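PDB 4JP0: 43.8 kDa insecticidal crystal protein from Bacillus thuringiensis, which forms one component of a binary insecticidal toxin active against western corn rootworm, needed together with its partner protein for maximal toxicity. Local coordinates for residues 75-80 against 108-113; 91-94 against 99-102. One frame throughout, in Å; residues are numbered along the deposited sequence. Where two conformers were deposited one is given.

Contact 1: residues 75-80 against 108-113; sequences DKINVS and KVLTAG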
loop_
_atom_site.group_PDB
_atom_site.type_symbol
_atom_site.label_atom_id
_atom_site.label_comp_id
_atom_site.label_asym_id
_atom_site.label_seq_id
_atom_site.Cartn_x
_atom_site.Cartn_y
_atom_site.Cartn_z
ATOM N N ASP A 75 4.287 12.214 -29.733
ATOM C CA ASP A 75 3.344 13.338 -29.714
ATOM C C ASP A 75 1.915 12.987 -29.974
ATOM O O ASP A 75 1.086 13.880 -30.078
ATOM C CB ASP A 75 3.765 14.444 -30.684
ATOM C CG ASP A 75 5.172 14.938 -30.414
ATOM O OD1 ASP A 75 5.565 15.128 -29.255
ATOM O OD2 ASP A 75 5.953 15.120 -31.486
ATOM N N LYS A 76 1.626 11.697 -30.111
ATOM C CA LYS A 76 0.244 11.280 -30.319
ATOM C C LYS A 76 -0.196 10.580 -29.053
ATOM O O LYS A 76 0.657 10.158 -28.267
ATOM C CB LYS A 76 0.164 10.335 -31.519
ATOM C CG LYS A 76 0.589 11.003 -32.824
ATOM C CD LYS A 76 0.937 10.020 -33.928
ATOM C CE LYS A 76 2.368 9.500 -33.882
ATOM N NZ LYS A 76 3.377 10.486 -34.352
ATOM N N ILE A 77 -1.508 10.447 -28.839
ATOM C CA ILE A 77 -1.991 9.793 -27.646
ATOM C C ILE A 77 -2.791 8.580 -28.066
ATOM O O ILE A 77 -3.634 8.669 -28.972
ATOM C CB ILE A 77 -2.974 10.695 -26.831
ATOM C CG1 ILE A 77 -2.376 12.070 -26.509
ATOM C CG2 ILE A 77 -3.364 9.947 -25.579
ATOM C CD1 ILE A 77 -1.013 11.991 -25.892
ATOM N N ASN A 78 -2.532 7.459 -27.415
ATOM C CA ASN A 78 -3.372 6.305 -27.560
ATOM C C ASN A 78 -3.628 5.765 -26.162
ATOM O O ASN A 78 -3.242 6.408 -25.176
ATOM C CB ASN A 78 -2.717 5.237 -28.491
ATOM C CG ASN A 78 -1.553 4.553 -27.841
ATOM O OD1 ASN A 78 -1.127 4.936 -26.758
ATOM N ND2 ASN A 78 -1.034 3.505 -28.486
ATOM N N VAL A 79 -4.371 4.662 -26.043
ATOM C CA VAL A 79 -4.502 4.057 -24.727
ATOM C C VAL A 79 -3.673 2.788 -24.702
ATOM O O VAL A 79 -3.702 1.997 -25.676
ATOM C CB VAL A 79 -5.969 3.785 -24.288
ATOM C CG1 VAL A 79 -6.675 5.078 -23.909
ATOM C CG2 VAL A 79 -6.784 2.965 -25.395
ATOM N N SER A 80 -2.905 2.611 -23.616
ATOM C CA SER A 80 -2.071 1.420 -23.483
ATOM C C SER A 80 -2.174 0.873 -22.068
ATOM O O SER A 80 -2.607 1.563 -21.142
ATOM C CB SER A 80 -0.588 1.741 -23.746
ATOM O OG SER A 80 -0.360 2.330 -25.010
ATOM N N LYS A 108 5.107 18.699 -22.726
ATOM C CA LYS A 108 4.226 19.202 -23.794
ATOM C C LYS A 108 2.777 19.166 -23.328
ATOM O O LYS A 108 2.469 18.495 -22.342
ATOM C CB LYS A 108 4.390 18.379 -25.072
ATOM C CG LYS A 108 5.855 18.429 -25.572
ATOM C CD LYS A 108 6.064 17.797 -26.950
ATOM C CE LYS A 108 7.491 17.267 -27.111
ATOM N NZ LYS A 108 7.768 16.806 -28.504
ATOM N N VAL A 109 1.889 19.841 -24.058
ATOM C CA VAL A 109 0.511 19.947 -23.604
ATOM C C VAL A 109 -0.436 19.495 -24.692
ATOM O O VAL A 109 -0.130 19.593 -25.883
ATOM C CB VAL A 109 0.161 21.396 -23.125
ATOM C CG1 VAL A 109 1.095 21.892 -21.979
ATOM C CG2 VAL A 109 0.199 22.418 -24.325
ATOM N N LEU A 110 -1.597 19.006 -24.265
ATOM C CA LEU A 110 -2.632 18.515 -25.174
ATOM C C LEU A 110 -3.114 19.666 -26.057
ATOM O O LEU A 110 -3.520 20.728 -25.552
ATOM C CB LEU A 110 -3.813 18.037 -24.336
ATOM C CG LEU A 110 -4.683 16.942 -24.888
ATOM C CD1 LEU A 110 -3.785 15.684 -25.002
ATOM C CD2 LEU A 110 -5.939 16.700 -23.983
ATOM N N THR A 111 -3.094 19.443 -27.368
ATOM C CA THR A 111 -3.441 20.464 -28.349
ATOM C C THR A 111 -4.355 19.928 -29.473
ATOM O O THR A 111 -4.033 18.923 -30.128
ATOM C CB THR A 111 -2.138 20.934 -28.960
ATOM O OG1 THR A 111 -1.269 21.391 -27.901
ATOM C CG2 THR A 111 -2.340 22.145 -29.821
ATOM N N ALA A 112 -5.486 20.582 -29.717
ATOM C CA ALA A 112 -6.349 20.190 -30.820
ATOM C C ALA A 112 -5.815 20.730 -32.127
ATOM O O ALA A 112 -5.453 21.910 -32.222
ATOM C CB ALA A 112 -7.789 20.702 -30.602
ATOM N N GLY A 113 -5.765 19.861 -33.135
ATOM C CA GLY A 113 -5.394 20.265 -34.506
ATOM C C GLY A 113 -6.486 21.140 -35.081
ATOM O O GLY A 113 -7.627 21.092 -34.620
HETATM O O HOH W 1 6.904 17.875 -30.723
#
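Two strands of the ricin B-type beta-trefoil domain, 76-80 and 109-112, approach each other here without pairing: I77 and L110 have their CA atoms 9.1 Å apart, and side chains alone make the contact. D75, in the turn just ahead of its strand, reaches K108 in a salt bridge, with K108 NZ 2.9 Å from D75 OD1. The ammonium arrives on the syn side of that oxygen, 18° out of the carboxylate plane. Beyond CG the lysine chain is extended, which carries NZ the full length of the side chain to the acid; its CD and CE run past the same oxygen, K108 CD at 3.6 Å from D75 OD1. A water bridges the other carboxylate oxygen to the amine, donating to D75 OD2 at 3.0 Å and accepting from K108 NZ at 2.6 Å. Both oxygens are thus engaged, and the pair is tied twice, which should limit rotation of the carboxylate. Deeper in, I77 CG1 meets L110 CD1 at 4.2 Å, the two side chains crossing at about a right angle. L110 has its CG anti to the backbone N (chi1 -151°), and it is the CD1 branch that then extends to the isoleucine. This apolar touch is slight but buried, below a partly exposed ion pair. Around it, I77 also packs on V72 of strand 69-73, the hairpin partner of 76-80, and on L123 of strand 121-124, which pairs with 109-112; L110 lies against W70, I121 and, on strand 99-104, I102.

Contact 2: residues 91-94 against 99-102; sequences WQIK and SYVI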
loop_
_atom_site.group_PDB
_atom_site.type_symbol
_atom_site.label_atom_id
_atom_site.label_comp_id
_atom_site.label_asym_id
_atom_site.label_seq_id
_atom_site.Cartn_x
_atom_site.Cartn_y
_atom_site.Cartn_z
ATOM N N TRP A 91 0.199 12.620 -16.102
ATOM C CA TRP A 91 -0.312 13.920 -16.540
ATOM C C TRP A 91 -0.422 14.904 -15.392
ATOM O O TRP A 91 -0.568 14.502 -14.228
ATOM C CB TRP A 91 -1.725 13.743 -17.164
ATOM C CG TRP A 91 -1.689 12.769 -18.305
ATOM C CD1 TRP A 91 -1.805 11.421 -18.236
ATOM C CD2 TRP A 91 -1.461 13.090 -19.672
ATOM N NE1 TRP A 91 -1.671 10.873 -19.487
ATOM C CE2 TRP A 91 -1.468 11.886 -20.392
ATOM C CE3 TRP A 91 -1.264 14.291 -20.365
ATOM C CZ2 TRP A 91 -1.294 11.838 -21.779
ATOM C CZ3 TRP A 91 -1.093 14.247 -21.741
ATOM C CH2 TRP A 91 -1.087 13.033 -22.427
ATOM N N GLN A 92 -0.354 16.195 -15.740
ATOM C CA GLN A 92 -0.665 17.285 -14.833
ATOM C C GLN A 92 -1.874 17.958 -15.424
ATOM O O GLN A 92 -1.965 18.058 -16.646
ATOM C CB GLN A 92 0.485 18.302 -14.742
ATOM C CG GLN A 92 1.650 17.809 -13.931
ATOM C CD GLN A 92 2.787 18.804 -13.917
ATOM O OE1 GLN A 92 3.903 18.465 -14.296
ATOM N NE2 GLN A 92 2.505 20.051 -13.497
ATOM N N ILE A 93 -2.829 18.375 -14.589
ATOM C CA ILE A 93 -4.004 19.100 -15.094
ATOM C C ILE A 93 -4.013 20.422 -14.367
ATOM O O ILE A 93 -4.163 20.469 -13.156
ATOM C CB ILE A 93 -5.264 18.277 -14.828
ATOM C CG1 ILE A 93 -5.136 16.942 -15.552
ATOM C CG2 ILE A 93 -6.494 18.977 -15.331
ATOM C CD1 ILE A 93 -6.362 16.053 -15.336
ATOM N N LYS A 94 -3.801 21.500 -15.112
ATOM C CA LYS A 94 -3.510 22.798 -14.540
ATOM C C LYS A 94 -4.647 23.757 -14.823
ATOM O O LYS A 94 -4.953 24.002 -15.971
ATOM C CB LYS A 94 -2.241 23.347 -15.222
ATOM C CG LYS A 94 -1.055 22.362 -15.291
ATOM C CD LYS A 94 0.281 23.048 -15.752
ATOM C CE LYS A 94 0.205 23.535 -17.229
ATOM N NZ LYS A 94 1.395 24.406 -17.650
ATOM N N SER A 99 -10.836 27.004 -17.832
ATOM C CA SER A 99 -10.585 25.696 -18.416
ATOM C C SER A 99 -9.337 25.063 -17.800
ATOM O O SER A 99 -8.930 25.417 -16.746
ATOM C CB SER A 99 -10.454 25.834 -19.911
ATOM O OG SER A 99 -11.632 26.287 -20.493
ATOM N N TYR A 100 -8.744 24.140 -18.491
ATOM C CA TYR A 100 -7.543 23.486 -17.994
ATOM C C TYR A 100 -6.543 23.217 -19.087
ATOM O O TYR A 100 -6.910 22.971 -20.222
ATOM C CB TYR A 100 -7.882 22.104 -17.426
ATOM C CG TYR A 100 -8.738 22.085 -16.186
ATOM C CD1 TYR A 100 -10.111 21.882 -16.265
ATOM C CD2 TYR A 100 -8.175 22.237 -14.933
ATOM C CE1 TYR A 100 -10.899 21.832 -15.133
ATOM C CE2 TYR A 100 -8.966 22.182 -13.788
ATOM C CZ TYR A 100 -10.324 21.985 -13.892
ATOM O OH TYR A 100 -11.105 21.949 -12.742
ATOM N N VAL A 101 -5.270 23.234 -18.718
ATOM C CA VAL A 101 -4.202 22.813 -19.613
ATOM C C VAL A 101 -3.831 21.415 -19.154
ATOM O O VAL A 101 -3.701 21.171 -17.922
ATOM C CB VAL A 101 -2.967 23.741 -19.490
ATOM C CG1 VAL A 101 -1.731 23.155 -20.245
ATOM C CG2 VAL A 101 -3.328 25.148 -20.000
ATOM N N ILE A 102 -3.712 20.484 -20.103
ATOM C CA ILE A 102 -3.390 19.103 -19.760
ATOM C C ILE A 102 -1.986 18.866 -20.250
ATOM O O ILE A 102 -1.706 18.922 -21.439
ATOM C CB ILE A 102 -4.424 18.102 -20.361
ATOM C CG1 ILE A 102 -5.798 18.362 -19.737
ATOM C CG2 ILE A 102 -3.989 16.675 -20.060
ATOM C CD1 ILE A 102 -7.010 17.687 -20.454
#
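K94 and V101 form the hydrogen-bonded pair of an antiparallel hairpin, strands 91-96 and 99-104 of the beta-trefoil domain. K94 N gives its hydrogen to V101 O at 2.8 Å, nearly straight at 173°, and V101 N answers to K94 O at 2.9 Å. Each carbonyl also receives a CA-H contact: I93 CA lies 3.5 Å from V101 O, and Y100 CA 3.3 Å from K94 O. I93 faces I102 in the adjoining non-hydrogen-bonded pair, and I102 CA makes a similar contact with the preceding carbonyl, Q92 O. The K94 chain bends at chi3 (-67°), laying K94 CE against V101 CG1 at 3.6 Å. On the other face, with I93 and I102, the touches are between carbons: I102 CG2 approaches W91 CE3 obliquely at 3.6 Å, and I93 CG2 sits 3.7 Å from Y100 CD2. Main-chain bonds also join W91 to Y57, Y100 to W135 and I102 to L110. The K94-V101 pair thus satisfies its main chain within the hairpin. K94 NZ is shared between Q103 on the facing strand and a salt bridge to E126, and S99 OG bonds N136; these last two tie the hairpin to the rest of the domain.

Contact 2 is local, joining neighbouring strands of one hairpin through main-chain hydrogen bonds; contact 1 closes a longer loop of chain that contains that hairpin. Both are partly buried, but contact 1 divides into a buried apolar touch and a partly exposed, water-bridged ion pair, and has far less buried surface. Their centres lie 13 Å apart and the two meet directly: I77 CD1 packs on W91 CH2 at 3.6 Å, V109 on V101, and L110 N probably hydrogen-bonds to I102 O at 2.8 Å. The side chains of I77 and L110 touch each other, and L110 and W91 both touch I102, so these four form one apolar cluster shared by both contacts.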